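Local atomic coordinates of peroxinectin A (Dictyostelium discoideum, PDB entry 6ERC), a protein that uses hydrogen peroxide at a heme to oxidise phenolic donors, and also iodide and thiocyanate, as a secreted peroxidase of a social amoeba. Residues 296-301 against 390-395. Numbering follows the deposited sequence.
Sequences FTTTAF and HGIPPY. With HEM (protoporphyrin IX containing Fe), chain F.
T298 and T299 on the short helix 294-300 meet H390 and I392, at and just beyond the C-terminal end of helix 379-390, in a buried contact of the mainly helical fold of the animal heme peroxidase family. The same short segment also serves the heme: T297 has its OG1 anti to the backbone N (chi1 -172°), from where it donates a 2.8 Å hydrogen bond to propionate atom O2D, while F301 turns a ring edge to methyl CMD.

In T298 the hydroxyl lies beside the backbone N (chi1 -50°) and bonds to the carbonyl oxygen of N294, one turn back; threonine thus satisfies its own OH inside a helix. The same OG1 lies 2.8 Å from H390 ND1. That ND1 is hydrogen-bonded to OD1 of N294. With NE2 bonded to T119 OG1, both imidazole nitrogens are engaged, which fixes the rotation of the ring and suits a histidine to this buried place.

G391, with its positive phi of 76°, lets the chain leave the helix. In I392, CG1 stands beside the backbone N, opposite the carbonyl carbon, which brings CG1 and CD1 to the threonines. CG1 packs 4.0 Å from the methyl CG2 of T298, the two side chains lying antiparallel, each reaching past the other. The CG1, CG2 and CD1 carbons of I392 lie against one side of the T299 hydroxyl, which is polar but bonded to N387 OD1, so that it can sit among carbons: I392 CG1 comes within 3.5 Å of T299 OG1, and I392 CG2 and CD1 each stand 3.6 Å from that same oxygen.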
loop_
_atom_site.group_PDB
_atom_site.type_symbol
_atom_site.label_atom_id
_atom_site.label_comp_id
_atom_site.label_asym_id
_atom_site.label_seq_id
_atom_site.Cartn_x
_atom_site.Cartn_y
_atom_site.Cartn_z
ATOM N N PHE A 296 11.640 0.225 -1.028
ATOM C CA PHE A 296 10.545 -0.206 -0.162
ATOM C C PHE A 296 9.224 -0.210 -0.919
ATOM O O PHE A 296 8.550 -1.241 -1.018
ATOM C CB PHE A 296 10.465 0.707 1.065
ATOM C CG PHE A 296 9.270 0.443 1.949
ATOM C CD1 PHE A 296 9.308 -0.549 2.915
ATOM C CD2 PHE A 296 8.115 1.201 1.822
ATOM C CE1 PHE A 296 8.212 -0.790 3.732
ATOM C CE2 PHE A 296 7.016 0.964 2.640
ATOM C CZ PHE A 296 7.067 -0.031 3.593
ATOM N N THR A 297 8.839 0.942 -1.466
ATOM C CA THR A 297 7.541 1.045 -2.118
ATOM C C THR A 297 7.535 0.392 -3.494
ATOM O O THR A 297 6.517 -0.182 -3.897
ATOM C CB THR A 297 7.126 2.517 -2.224
ATOM O OG1 THR A 297 5.776 2.601 -2.691
ATOM C CG2 THR A 297 8.030 3.289 -3.171
ATOM N N THR A 298 8.651 0.452 -4.220
ATOM C CA THR A 298 8.683 -0.086 -5.576
ATOM C C THR A 298 8.836 -1.603 -5.584
ATOM O O THR A 298 8.244 -2.281 -6.430
ATOM C CB THR A 298 9.822 0.556 -6.369
ATOM O OG1 THR A 298 9.758 1.983 -6.239
ATOM C CG2 THR A 298 9.726 0.180 -7.840
ATOM N N THR A 299 9.619 -2.156 -4.654
ATOM C CA THR A 299 10.011 -3.563 -4.716
ATOM C C THR A 299 9.510 -4.352 -3.515
ATOM O O THR A 299 8.649 -5.221 -3.678
ATOM C CB THR A 299 11.533 -3.662 -4.842
ATOM O OG1 THR A 299 11.997 -2.735 -5.833
ATOM C CG2 THR A 299 11.946 -5.075 -5.239
ATOM N N ALA A 300 10.022 -4.089 -2.313
ATOM C CA ALA A 300 9.791 -4.986 -1.185
ATOM C C ALA A 300 8.313 -5.057 -0.814
ATOM O O ALA A 300 7.722 -6.141 -0.771
ATOM C CB ALA A 300 10.626 -4.536 0.014
ATOM N N PHE A 301 7.698 -3.911 -0.535
ATOM C CA PHE A 301 6.355 -3.909 0.029
ATOM C C PHE A 301 5.264 -4.182 -0.999
ATOM O O PHE A 301 4.085 -4.202 -0.630
ATOM C CB PHE A 301 6.076 -2.576 0.725
ATOM C CG PHE A 301 5.050 -2.674 1.811
ATOM C CD1 PHE A 301 5.382 -3.213 3.040
ATOM C CD2 PHE A 301 3.755 -2.233 1.606
ATOM C CE1 PHE A 301 4.441 -3.309 4.046
ATOM C CE2 PHE A 301 2.810 -2.328 2.610
ATOM C CZ PHE A 301 3.154 -2.865 3.830
ATOM N N HIS A 390 12.073 2.858 -12.301
ATOM C CA HIS A 390 12.840 3.470 -11.222
ATOM C C HIS A 390 14.305 3.065 -11.228
ATOM O O HIS A 390 15.091 3.647 -10.473
ATOM C CB HIS A 390 12.234 3.104 -9.862
ATOM C CG HIS A 390 10.863 3.663 -9.635
ATOM N ND1 HIS A 390 10.295 3.753 -8.382
ATOM C CD2 HIS A 390 9.943 4.153 -10.501
ATOM C CE1 HIS A 390 9.088 4.279 -8.485
ATOM N NE2 HIS A 390 8.850 4.530 -9.760
ATOM N N GLY A 391 14.688 2.086 -12.038
ATOM C CA GLY A 391 16.070 1.650 -12.080
ATOM C C GLY A 391 16.473 0.808 -10.891
ATOM O O GLY A 391 17.600 0.936 -10.397
ATOM N N ILE A 392 15.576 -0.046 -10.408
ATOM C CA ILE A 392 15.927 -0.934 -9.294
ATOM C C ILE A 392 17.038 -1.877 -9.746
ATOM O O ILE A 392 16.912 -2.515 -10.811
ATOM C CB ILE A 392 14.689 -1.724 -8.819
ATOM C CG1 ILE A 392 13.617 -0.771 -8.272
ATOM C CG2 ILE A 392 15.073 -2.770 -7.764
ATOM C CD1 ILE A 392 14.010 -0.023 -7.002
ATOM N N PRO A 393 18.135 -2.004 -9.005
ATOM C CA PRO A 393 19.225 -2.885 -9.440
ATOM C C PRO A 393 18.758 -4.322 -9.574
ATOM O O PRO A 393 17.683 -4.686 -9.073
ATOM C CB PRO A 393 20.263 -2.744 -8.316
ATOM C CG PRO A 393 19.983 -1.435 -7.710
ATOM C CD PRO A 393 18.496 -1.256 -7.790
ATOM N N PRO A 394 19.536 -5.169 -10.247
ATOM C CA PRO A 394 19.201 -6.595 -10.304
ATOM C C PRO A 394 19.241 -7.252 -8.931
ATOM O O PRO A 394 19.831 -6.740 -7.977
ATOM C CB PRO A 394 20.278 -7.174 -11.228
ATOM C CG PRO A 394 20.725 -6.025 -12.051
ATOM C CD PRO A 394 20.635 -4.826 -11.166
ATOM N N TYR A 395 18.609 -8.425 -8.857
ATOM C CA TYR A 395 18.474 -9.155 -7.600
ATOM C C TYR A 395 19.807 -9.259 -6.863
ATOM O O TYR A 395 19.925 -8.849 -5.704
ATOM C CB TYR A 395 17.890 -10.541 -7.889
ATOM C CG TYR A 395 17.792 -11.462 -6.692
ATOM C CD1 TYR A 395 16.969 -11.155 -5.614
ATOM C CD2 TYR A 395 18.502 -12.656 -6.656
ATOM C CE1 TYR A 395 16.873 -12.004 -4.527
ATOM C CE2 TYR A 395 18.411 -13.509 -5.576
ATOM C CZ TYR A 395 17.596 -13.182 -4.515
ATOM O OH TYR A 395 17.509 -14.035 -3.438
HETATM C CHA HEM F . 0.805 -0.075 -5.902
HETATM C CHB HEM F . -3.426 -2.214 -6.853
HETATM C CHC HEM F . -3.064 -4.727 -2.703
HETATM C CHD HEM F . 1.284 -2.755 -1.889
HETATM C C1A HEM F . -0.338 -0.484 -6.544
HETATM C C2A HEM F . -0.736 -0.109 -7.878
HETATM C C3A HEM F . -1.904 -0.697 -8.150
HETATM C C4A HEM F . -2.285 -1.465 -6.986
HETATM C CMA HEM F . -2.722 -0.587 -9.456
HETATM C CAA HEM F . 0.084 0.805 -8.803
HETATM C CBA HEM F . 0.582 -0.063 -9.949
HETATM C CGA HEM F . 1.809 0.557 -10.566
HETATM O O1A HEM F . 2.848 0.675 -9.865
HETATM O O2A HEM F . 1.754 0.923 -11.766
HETATM C C1B HEM F . -3.695 -3.057 -5.803
HETATM C C2B HEM F . -4.895 -3.844 -5.662
HETATM C C3B HEM F . -4.805 -4.538 -4.515
HETATM C C4B HEM F . -3.536 -4.211 -3.895
HETATM C CMB HEM F . -6.033 -3.815 -6.703
HETATM C CAB HEM F . -5.805 -5.536 -3.886
HETATM C CBB HEM F . -6.939 -5.912 -4.484
HETATM C C1C HEM F . -1.854 -4.426 -2.118
HETATM C C2C HEM F . -1.336 -4.972 -0.875
HETATM C C3C HEM F . -0.125 -4.418 -0.651
HETATM C C4C HEM F . 0.143 -3.514 -1.748
HETATM C CMC HEM F . -2.128 -6.009 -0.050
HETATM C CAC HEM F . 0.916 -4.590 0.487
HETATM C CBC HEM F . 0.784 -5.377 1.557
HETATM C C1D HEM F . 1.511 -1.829 -2.879
HETATM C C2D HEM F . 2.631 -0.920 -2.947
HETATM C C3D HEM F . 2.496 -0.193 -4.060
HETATM C C4D HEM F . 1.283 -0.599 -4.725
HETATM C CMD HEM F . 3.776 -0.854 -1.915
HETATM C CAD HEM F . 3.418 0.926 -4.573
HETATM C CBD HEM F . 3.044 2.163 -3.761
HETATM C CGD HEM F . 3.183 3.420 -4.585
HETATM O O1D HEM F . 2.219 3.761 -5.318
HETATM O O2D HEM F . 4.242 4.092 -4.514
HETATM N NA HEM F . -1.308 -1.313 -6.026
HETATM N NB HEM F . -2.886 -3.302 -4.710
HETATM N NC HEM F . -0.924 -3.539 -2.619
HETATM N ND HEM F . 0.708 -1.605 -3.978
HETATM FE FE HEM F . -1.091 -2.402 -4.310
#